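Chemotaxis signal transduction protein (Thermoanaerobacter tengcongensis, PDB 2QDL) probably serves as a scaffolding adaptor that couples chemoreceptors to the histidine kinase CheA in bacterial chemotaxis signalling. Local coordinates at residues D65-R69 against F70-K74; R75-S78 against K79-I83; F17-E21 against E22-L26. All blocks are in the same frame, centred on the assembly; numbering follows the deposited sequence.

Contact 1. Residues D65-R69 against F70-K74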
loop_
_atom_site.group_PDB
_atom_site.type_symbol
_atom_site.label_atom_id
_atom_site.label_comp_id
_atom_site.label_asym_id
_atom_site.label_seq_id
_atom_site.Cartn_x
_atom_site.Cartn_y
_atom_site.Cartn_z
ATOM N N ASP A 65 -2.023 -9.358 1.262
ATOM C CA ASP A 65 -2.140 -9.410 -0.172
ATOM C C ASP A 65 -3.258 -8.446 -0.526
ATOM O O ASP A 65 -4.422 -8.714 -0.224
ATOM C CB ASP A 65 -2.397 -10.857 -0.668
ATOM C CG ASP A 65 -2.524 -10.938 -2.214
ATOM O OD1 ASP A 65 -3.232 -10.090 -2.807
ATOM O OD2 ASP A 65 -1.956 -11.852 -2.827
ATOM N N LEU A 66 -2.890 -7.294 -1.107
ATOM C CA LEU A 66 -3.845 -6.222 -1.476
ATOM C C LEU A 66 -4.881 -6.645 -2.514
ATOM O O LEU A 66 -6.023 -6.196 -2.462
ATOM C CB LEU A 66 -3.109 -4.958 -1.967
ATOM C CG LEU A 66 -2.161 -4.271 -0.976
ATOM C CD1 LEU A 66 -1.480 -3.068 -1.637
ATOM C CD2 LEU A 66 -2.907 -3.836 0.311
ATOM N N LYS A 67 -4.495 -7.488 -3.466
ATOM C CA LYS A 67 -5.443 -7.994 -4.474
ATOM C C LYS A 67 -6.565 -8.780 -3.827
ATOM O O LYS A 67 -7.723 -8.609 -4.208
ATOM C CB LYS A 67 -4.748 -8.856 -5.510
ATOM C CG LYS A 67 -3.743 -8.108 -6.393
ATOM C CD LYS A 67 -2.991 -9.116 -7.235
ATOM C CE LYS A 67 -1.664 -8.554 -7.670
ATOM N NZ LYS A 67 -0.782 -9.579 -8.296
ATOM N N LYS A 68 -6.224 -9.592 -2.817
ATOM C CA LYS A 68 -7.212 -10.359 -2.060
ATOM C C LYS A 68 -8.040 -9.451 -1.147
ATOM O O LYS A 68 -9.262 -9.643 -0.985
ATOM C CB LYS A 68 -6.528 -11.443 -1.237
ATOM C CG LYS A 68 -5.745 -12.415 -2.057
ATOM C CD LYS A 68 -5.182 -13.551 -1.173
ATOM C CE LYS A 68 -4.287 -14.429 -1.993
ATOM N NZ LYS A 68 -3.726 -15.482 -1.150
ATOM N N ARG A 69 -7.389 -8.444 -0.581
ATOM C CA ARG A 69 -8.095 -7.438 0.215
ATOM C C ARG A 69 -9.076 -6.595 -0.621
ATOM O O ARG A 69 -10.203 -6.326 -0.175
ATOM C CB ARG A 69 -7.080 -6.537 0.940
ATOM C CG ARG A 69 -7.677 -5.592 1.942
ATOM C CD ARG A 69 -8.590 -6.364 2.922
ATOM N NE ARG A 69 -8.756 -5.726 4.226
ATOM C CZ ARG A 69 -9.853 -5.857 4.968
ATOM N NH1 ARG A 69 -10.861 -6.592 4.536
ATOM N NH2 ARG A 69 -9.938 -5.267 6.144
ATOM N N PHE A 70 -8.645 -6.183 -1.823
ATOM C CA PHE A 70 -9.449 -5.321 -2.692
ATOM C C PHE A 70 -10.371 -6.076 -3.679
ATOM O O PHE A 70 -11.328 -5.516 -4.167
ATOM C CB PHE A 70 -8.539 -4.358 -3.483
ATOM C CG PHE A 70 -7.655 -3.485 -2.633
ATOM C CD1 PHE A 70 -7.969 -3.209 -1.303
ATOM C CD2 PHE A 70 -6.494 -2.933 -3.173
ATOM C CE1 PHE A 70 -7.162 -2.410 -0.551
ATOM C CE2 PHE A 70 -5.672 -2.133 -2.403
ATOM C CZ PHE A 70 -6.021 -1.851 -1.085
ATOM N N GLY A 71 -10.048 -7.331 -3.985
ATOM C CA GLY A 71 -10.777 -8.138 -4.977
ATOM C C GLY A 71 -10.290 -7.903 -6.394
ATOM O O GLY A 71 -11.067 -7.892 -7.330
ATOM N N ILE A 72 -8.991 -7.717 -6.544
ATOM C CA ILE A 72 -8.359 -7.510 -7.854
ATOM C C ILE A 72 -7.972 -8.869 -8.424
ATOM O O ILE A 72 -7.683 -9.809 -7.660
ATOM C CB ILE A 72 -7.109 -6.538 -7.743
ATOM C CG1 ILE A 72 -7.565 -5.140 -7.248
ATOM C CG2 ILE A 72 -6.337 -6.447 -9.088
ATOM C CD1 ILE A 72 -6.424 -4.215 -6.872
ATOM N N GLY A 73 -7.983 -8.993 -9.751
ATOM C CA GLY A 73 -7.512 -10.208 -10.403
ATOM C C GLY A 73 -6.142 -10.630 -9.906
ATOM O O GLY A 73 -5.237 -9.792 -9.726
ATOM N N LYS A 74 -5.972 -11.940 -9.702
ATOM C CA LYS A 74 -4.727 -12.461 -9.119
ATOM C C LYS A 74 -3.668 -12.689 -10.176
ATOM O O LYS A 74 -3.186 -13.812 -10.350
ATOM C CB LYS A 74 -4.988 -13.739 -8.298
ATOM C CG LYS A 74 -6.101 -13.596 -7.221
ATOM C CD LYS A 74 -5.917 -12.342 -6.350
ATOM C CE LYS A 74 -7.055 -12.166 -5.347
ATOM N NZ LYS A 74 -8.370 -11.808 -5.950
#
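Leu66 and Phe70 each set CG anti to the carbonyl carbon (chi1 -61° and -57°), and the shared setting lays the two side chains side by side, pointing the same way along one flank of a short helix. Leu66 CB comes 3.8 Å from Phe70 CE2 and Leu66 CD2 3.9 Å from Phe70 CZ. The same two residues are joined through the backbone, Phe70 N to Leu66 O at 2.7 Å, and the carbonyl carbon of Leu66 lies over one face of the ring. This apolar flank packs against Ile139 of strand 134-139, which touches both residues.

Just after Phe70, at the C-terminal end, Gly71 with its positive phi leaves helical geometry. Lys67 O gathers two donors, Gly71 N and Ile72 N, the latter at 2.8 Å. The side chains of Lys67 and Ile72 cross at about a right angle, Lys67 CG reaching 4.0 Å from Ile72 CB, while Lys67 NZ runs on to a salt bridge with Asp98 and a hydrogen bond to Arg75 O. Lys74, bent at chi2 and chi4, curls back over the helix: its CE rests 3.5 Å from Lys68 CG, and its ammonium donates to Ile72 O at 2.7 Å, tying the departing loop to itself. The opening of the helix is held separately, by Asp65 OD1 accepting Lys68 N from above the carboxylate plane at 3.0 Å.

Both ends of a very short helix are thus finished locally, with an aspartate N-cap in front and, behind, a glycine C-cap that resembles a Schellman motif in its six-to-one bond, Ile72 N to Lys67 O, but lacks the second bond, from Gly71 N to Lys68 O.

Contact 2. Residues R75-S78 against K79-I83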
loop_
_atom_site.group_PDB
_atom_site.type_symbol
_atom_site.label_atom_id
_atom_site.label_comp_id
_atom_site.label_asym_id
_atom_site.label_seq_id
_atom_site.Cartn_x
_atom_site.Cartn_y
_atom_site.Cartn_z
ATOM N N ARG A 75 -3.306 -11.613 -10.888
ATOM C CA ARG A 75 -2.253 -11.688 -11.922
ATOM C C ARG A 75 -1.234 -10.583 -11.661
ATOM O O ARG A 75 -1.556 -9.591 -11.032
ATOM C CB ARG A 75 -2.840 -11.499 -13.330
ATOM C CG ARG A 75 -4.157 -12.235 -13.556
ATOM C CD ARG A 75 -4.778 -11.943 -14.906
ATOM N NE ARG A 75 -5.386 -10.617 -14.963
ATOM C CZ ARG A 75 -6.586 -10.310 -14.472
ATOM N NH1 ARG A 75 -7.319 -11.222 -13.859
ATOM N NH2 ARG A 75 -7.064 -9.078 -14.601
ATOM N N GLY A 76 -0.017 -10.764 -12.163
ATOM C CA GLY A 76 0.981 -9.676 -12.198
ATOM C C GLY A 76 2.217 -9.994 -11.377
ATOM O O GLY A 76 3.206 -9.276 -11.433
ATOM N N LYS A 77 2.164 -11.083 -10.617
ATOM C CA LYS A 77 3.301 -11.442 -9.784
ATOM C C LYS A 77 4.500 -11.892 -10.616
ATOM O O LYS A 77 4.346 -12.662 -11.558
ATOM C CB LYS A 77 2.962 -12.555 -8.789
ATOM C CG LYS A 77 4.090 -12.703 -7.778
ATOM C CD LYS A 77 4.173 -14.000 -7.101
ATOM C CE LYS A 77 5.460 -13.985 -6.305
ATOM N NZ LYS A 77 5.800 -15.294 -5.784
ATOM N N SER A 78 5.687 -11.454 -10.211
ATOM C CA SER A 78 6.947 -11.872 -10.820
ATOM C C SER A 78 8.108 -11.620 -9.834
ATOM O O SER A 78 7.898 -11.348 -8.656
ATOM C CB SER A 78 7.193 -11.085 -12.108
ATOM O OG SER A 78 7.639 -9.763 -11.788
ATOM N N LYS A 79 9.334 -11.713 -10.340
ATOM C CA LYS A 79 10.518 -11.383 -9.567
ATOM C C LYS A 79 10.563 -9.930 -9.139
ATOM O O LYS A 79 11.276 -9.596 -8.198
ATOM C CB LYS A 79 11.790 -11.720 -10.361
ATOM C CG LYS A 79 12.488 -12.963 -9.830
ATOM C CD LYS A 79 13.874 -13.188 -10.449
ATOM C CE LYS A 79 13.820 -14.127 -11.674
ATOM N NZ LYS A 79 15.170 -14.194 -12.371
ATOM N N ASP A 80 9.833 -9.064 -9.845
ATOM C CA ASP A 80 9.708 -7.670 -9.459
ATOM C C ASP A 80 8.805 -7.446 -8.245
ATOM O O ASP A 80 8.738 -6.317 -7.707
ATOM C CB ASP A 80 9.218 -6.816 -10.638
ATOM C CG ASP A 80 10.183 -6.847 -11.824
ATOM O OD1 ASP A 80 11.399 -6.697 -11.613
ATOM O OD2 ASP A 80 9.721 -7.040 -12.965
ATOM N N SER A 81 8.092 -8.499 -7.826
ATOM C CA SER A 81 7.218 -8.385 -6.662
ATOM C C SER A 81 8.023 -7.953 -5.429
ATOM O O SER A 81 9.178 -8.345 -5.259
ATOM C CB SER A 81 6.448 -9.691 -6.388
ATOM O OG SER A 81 5.404 -9.853 -7.329
ATOM N N ARG A 82 7.391 -7.141 -4.588
ATOM C CA ARG A 82 8.003 -6.655 -3.357
ATOM C C ARG A 82 7.020 -6.608 -2.198
ATOM O O ARG A 82 5.801 -6.774 -2.363
ATOM C CB ARG A 82 8.532 -5.227 -3.576
ATOM C CG ARG A 82 9.618 -5.106 -4.620
ATOM C CD ARG A 82 10.917 -5.681 -4.080
ATOM N NE ARG A 82 12.032 -5.409 -4.978
ATOM C CZ ARG A 82 12.409 -6.177 -5.992
ATOM N NH1 ARG A 82 11.751 -7.296 -6.285
ATOM N NH2 ARG A 82 13.445 -5.806 -6.732
ATOM N N ILE A 83 7.575 -6.345 -1.021
ATOM C CA ILE A 83 6.792 -6.070 0.154
ATOM C C ILE A 83 7.149 -4.694 0.668
ATOM O O ILE A 83 8.256 -4.467 1.167
ATOM C CB ILE A 83 7.006 -7.119 1.304
ATOM C CG1 ILE A 83 6.637 -8.538 0.830
ATOM C CG2 ILE A 83 6.203 -6.677 2.537
ATOM C CD1 ILE A 83 7.143 -9.680 1.760
#
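Ser78 turns its hydroxyl back over the turn that follows it, toward the backbone of Asp80, and Asp80 and Ser81 supply the side chains beside it. With chi1 at 77°, OG sits between its own backbone N and carbonyl carbon, and from there it accepts Asp80 N at 3.0 Å. Asp80 CB comes within 3.5 Å of Ser78 OG, so the serine oxygen is approached by carbon as well as held by an N-H.

Ser81 approaches from the far end of the turn. Its backbone N donates to Ser78 O at 3.0 Å, reaching the oxygen from above the carbonyl plane. Its OG lies 3.2 Å from the same oxygen, at best a weak bond. The extended Lys77 chain passes beside that hydroxyl: the anti setting of CG relative to the Lys77 backbone N (chi1 -169°) carries it to 3.2 Å from Ser81 OG. Lys77 and Ser81 both also touch Asp37.

Arg82 is turned differently: it folds back along the second half of the turn and uses one nitrogen to bridge two carbonyls. Its NH1 donates to Lys79 O at 3.0 Å, in the carbonyl plane and on a lone pair, and also to Ser81 O, which it meets from above the carbonyl plane. Both oxygens lie in the guanidinium plane, so the pair helps fix the rotation of the group, while NE bonds to a glycerol molecule, probably from the crystallisation liquor.

The arrangement is a type I beta turn from Ser78 to Ser81 combined with an ST turn through the Ser78 hydroxyl; it swings the chain through about a right angle and leads it into strand 82-88 of the beta-barrel sheet.

Contact 3. Residues F17-E21 against E22-L26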
loop_
_atom_site.group_PDB
_atom_site.type_symbol
_atom_site.label_atom_id
_atom_site.label_comp_id
_atom_site.label_asym_id
_atom_site.label_seq_id
_atom_site.Cartn_x
_atom_site.Cartn_y
_atom_site.Cartn_z
ATOM N N PHE A 17 3.087 1.722 -7.659
ATOM C CA PHE A 17 3.257 0.310 -7.776
ATOM C C PHE A 17 2.055 -0.252 -8.503
ATOM O O PHE A 17 1.002 0.377 -8.587
ATOM C CB PHE A 17 3.446 -0.349 -6.389
ATOM C CG PHE A 17 2.414 0.064 -5.332
ATOM C CD1 PHE A 17 1.260 -0.689 -5.131
ATOM C CD2 PHE A 17 2.614 1.194 -4.552
ATOM C CE1 PHE A 17 0.324 -0.322 -4.126
ATOM C CE2 PHE A 17 1.699 1.572 -3.561
ATOM C CZ PHE A 17 0.562 0.820 -3.344
ATOM N N SER A 18 2.188 -1.449 -9.055
ATOM C CA SER A 18 1.067 -1.963 -9.798
ATOM C C SER A 18 0.492 -3.185 -9.095
ATOM O O SER A 18 1.191 -3.864 -8.363
ATOM C CB SER A 18 1.458 -2.239 -11.249
ATOM O OG SER A 18 2.517 -3.155 -11.313
ATOM N N LEU A 19 -0.809 -3.384 -9.281
ATOM C CA LEU A 19 -1.512 -4.600 -8.857
ATOM C C LEU A 19 -2.301 -5.067 -10.088
ATOM O O LEU A 19 -3.217 -4.377 -10.514
ATOM C CB LEU A 19 -2.465 -4.337 -7.682
ATOM C CG LEU A 19 -1.840 -3.885 -6.349
ATOM C CD1 LEU A 19 -2.952 -3.533 -5.352
ATOM C CD2 LEU A 19 -0.903 -4.962 -5.805
ATOM N N ALA A 20 -1.917 -6.207 -10.664
ATOM C CA ALA A 20 -2.485 -6.680 -11.934
ATOM C C ALA A 20 -2.391 -5.530 -12.951
ATOM O O ALA A 20 -1.301 -4.956 -13.140
ATOM C CB ALA A 20 -3.933 -7.197 -11.770
ATOM N N GLU A 21 -3.496 -5.147 -13.582
ATOM C CA GLU A 21 -3.354 -4.127 -14.624
ATOM C C GLU A 21 -3.579 -2.679 -14.103
ATOM O O GLU A 21 -3.835 -1.767 -14.895
ATOM C CB GLU A 21 -4.216 -4.464 -15.868
ATOM C CG GLU A 21 -3.922 -5.867 -16.517
ATOM C CD GLU A 21 -4.748 -7.008 -15.896
ATOM O OE1 GLU A 21 -5.899 -6.738 -15.491
ATOM O OE2 GLU A 21 -4.250 -8.166 -15.801
ATOM N N GLU A 22 -3.457 -2.464 -12.788
ATOM C CA GLU A 22 -3.856 -1.178 -12.195
ATOM C C GLU A 22 -2.728 -0.506 -11.385
ATOM O O GLU A 22 -1.829 -1.191 -10.867
ATOM C CB GLU A 22 -5.129 -1.337 -11.347
ATOM C CG GLU A 22 -6.326 -1.956 -12.075
ATOM C CD GLU A 22 -7.459 -2.339 -11.127
ATOM O OE1 GLU A 22 -7.259 -2.303 -9.883
ATOM O OE2 GLU A 22 -8.566 -2.678 -11.626
ATOM N N LEU A 23 -2.784 0.819 -11.294
ATOM C CA LEU A 23 -1.739 1.607 -10.617
ATOM C C LEU A 23 -2.246 2.122 -9.290
ATOM O O LEU A 23 -3.378 2.604 -9.204
ATOM C CB LEU A 23 -1.277 2.802 -11.473
ATOM C CG LEU A 23 -0.594 2.394 -12.786
ATOM C CD1 LEU A 23 -0.251 3.639 -13.595
ATOM C CD2 LEU A 23 0.643 1.530 -12.566
ATOM N N TYR A 24 -1.413 1.979 -8.264
ATOM C CA TYR A 24 -1.743 2.434 -6.926
ATOM C C TYR A 24 -0.567 3.230 -6.414
ATOM O O TYR A 24 0.565 3.037 -6.888
ATOM C CB TYR A 24 -2.080 1.225 -6.016
ATOM C CG TYR A 24 -3.378 0.585 -6.455
ATOM C CD1 TYR A 24 -3.403 -0.360 -7.475
ATOM C CD2 TYR A 24 -4.586 0.985 -5.900
ATOM C CE1 TYR A 24 -4.594 -0.916 -7.908
ATOM C CE2 TYR A 24 -5.789 0.418 -6.318
ATOM C CZ TYR A 24 -5.777 -0.515 -7.325
ATOM O OH TYR A 24 -6.954 -1.036 -7.748
ATOM N N GLY A 25 -0.815 4.114 -5.453
ATOM C CA GLY A 25 0.293 4.837 -4.844
ATOM C C GLY A 25 0.243 5.079 -3.347
ATOM O O GLY A 25 -0.824 5.047 -2.722
ATOM N N LEU A 26 1.421 5.342 -2.790
ATOM C CA LEU A 26 1.563 5.794 -1.414
ATOM C C LEU A 26 2.550 6.951 -1.385
ATOM O O LEU A 26 3.508 6.977 -2.175
ATOM C CB LEU A 26 2.086 4.674 -0.512
ATOM C CG LEU A 26 1.104 3.569 -0.145
ATOM C CD1 LEU A 26 1.830 2.323 0.443
ATOM C CD2 LEU A 26 0.016 4.113 0.820
#
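A tight beta hairpin of the CheW-like beta barrel joins strands 12-19 and 22-27 here, and a two-residue type II' turn, Leu19 to Glu22, closes it. Ala20 takes the positive-phi first corner. Paired antiparallel, Phe17 and Tyr24 exchange two nearly straight backbone bonds, each 2.9 Å: Phe17 N to Tyr24 O and Tyr24 N to Phe17 O. Leu19 and Glu22 also exchange two bonds, less straight ones, Glu22 N meeting Leu19 O from above the carbonyl plane. Between these pairs Ser18 and Leu23 face each other without hydrogen bonds, though Ser18 CA makes a CA-H...O contact to Glu22 O at 3.2 Å.

Phe17, Leu19, Glu22 and Tyr24 point to the same face of the sheet. Phe17 holds CG between its backbone N and carbonyl carbon (chi1 49°), a torsion that folds the ring across the neighbouring strand; its CE1 comes tightly against Tyr24 CB at 3.4 Å, Tyr24 O lies over one face, offset toward the rim, and CE2 reaches Leu26 CG at 4.0 Å. Leu19 also packs on Tyr24, its CD1 making a CH-pi contact over the ring face, 4.2 Å from the centroid of Tyr24. Leu66 of helix 66-70 packs on Phe17 too. Across the sheet, Ser18 OG bonds to His101 instead. At the turn Ala20 N binds Asp98.

The phenol is steadied within its own strand, for Tyr24 OH donates a short 2.5 Å bond to Glu22 OE1, which lies at the ring edge and in the ring plane.

Overall arrangement
Contacts 1 and 3 are partly buried and share an apolar interface, whereas contact 2 lies on the surface. Leu66 CB of contact 1 meets Leu19 CD1 of contact 3 at 3.7 Å, so helix and hairpin pack carbon to carbon; Ile72 CD1 also approaches Tyr24 OH. Contact 2 is tied to both by polar links of Arg75: its carbonyl to Lys67, and its NH2 to Glu21 OE1 in a salt bridge of 2.8 Å. Residues 65-74 run straight on into 75-83, and contact 2 leads into the same sheet that holds the hairpin. The surface contact rests mainly on polar bonds, while the partly buried ones add apolar packing to theirs.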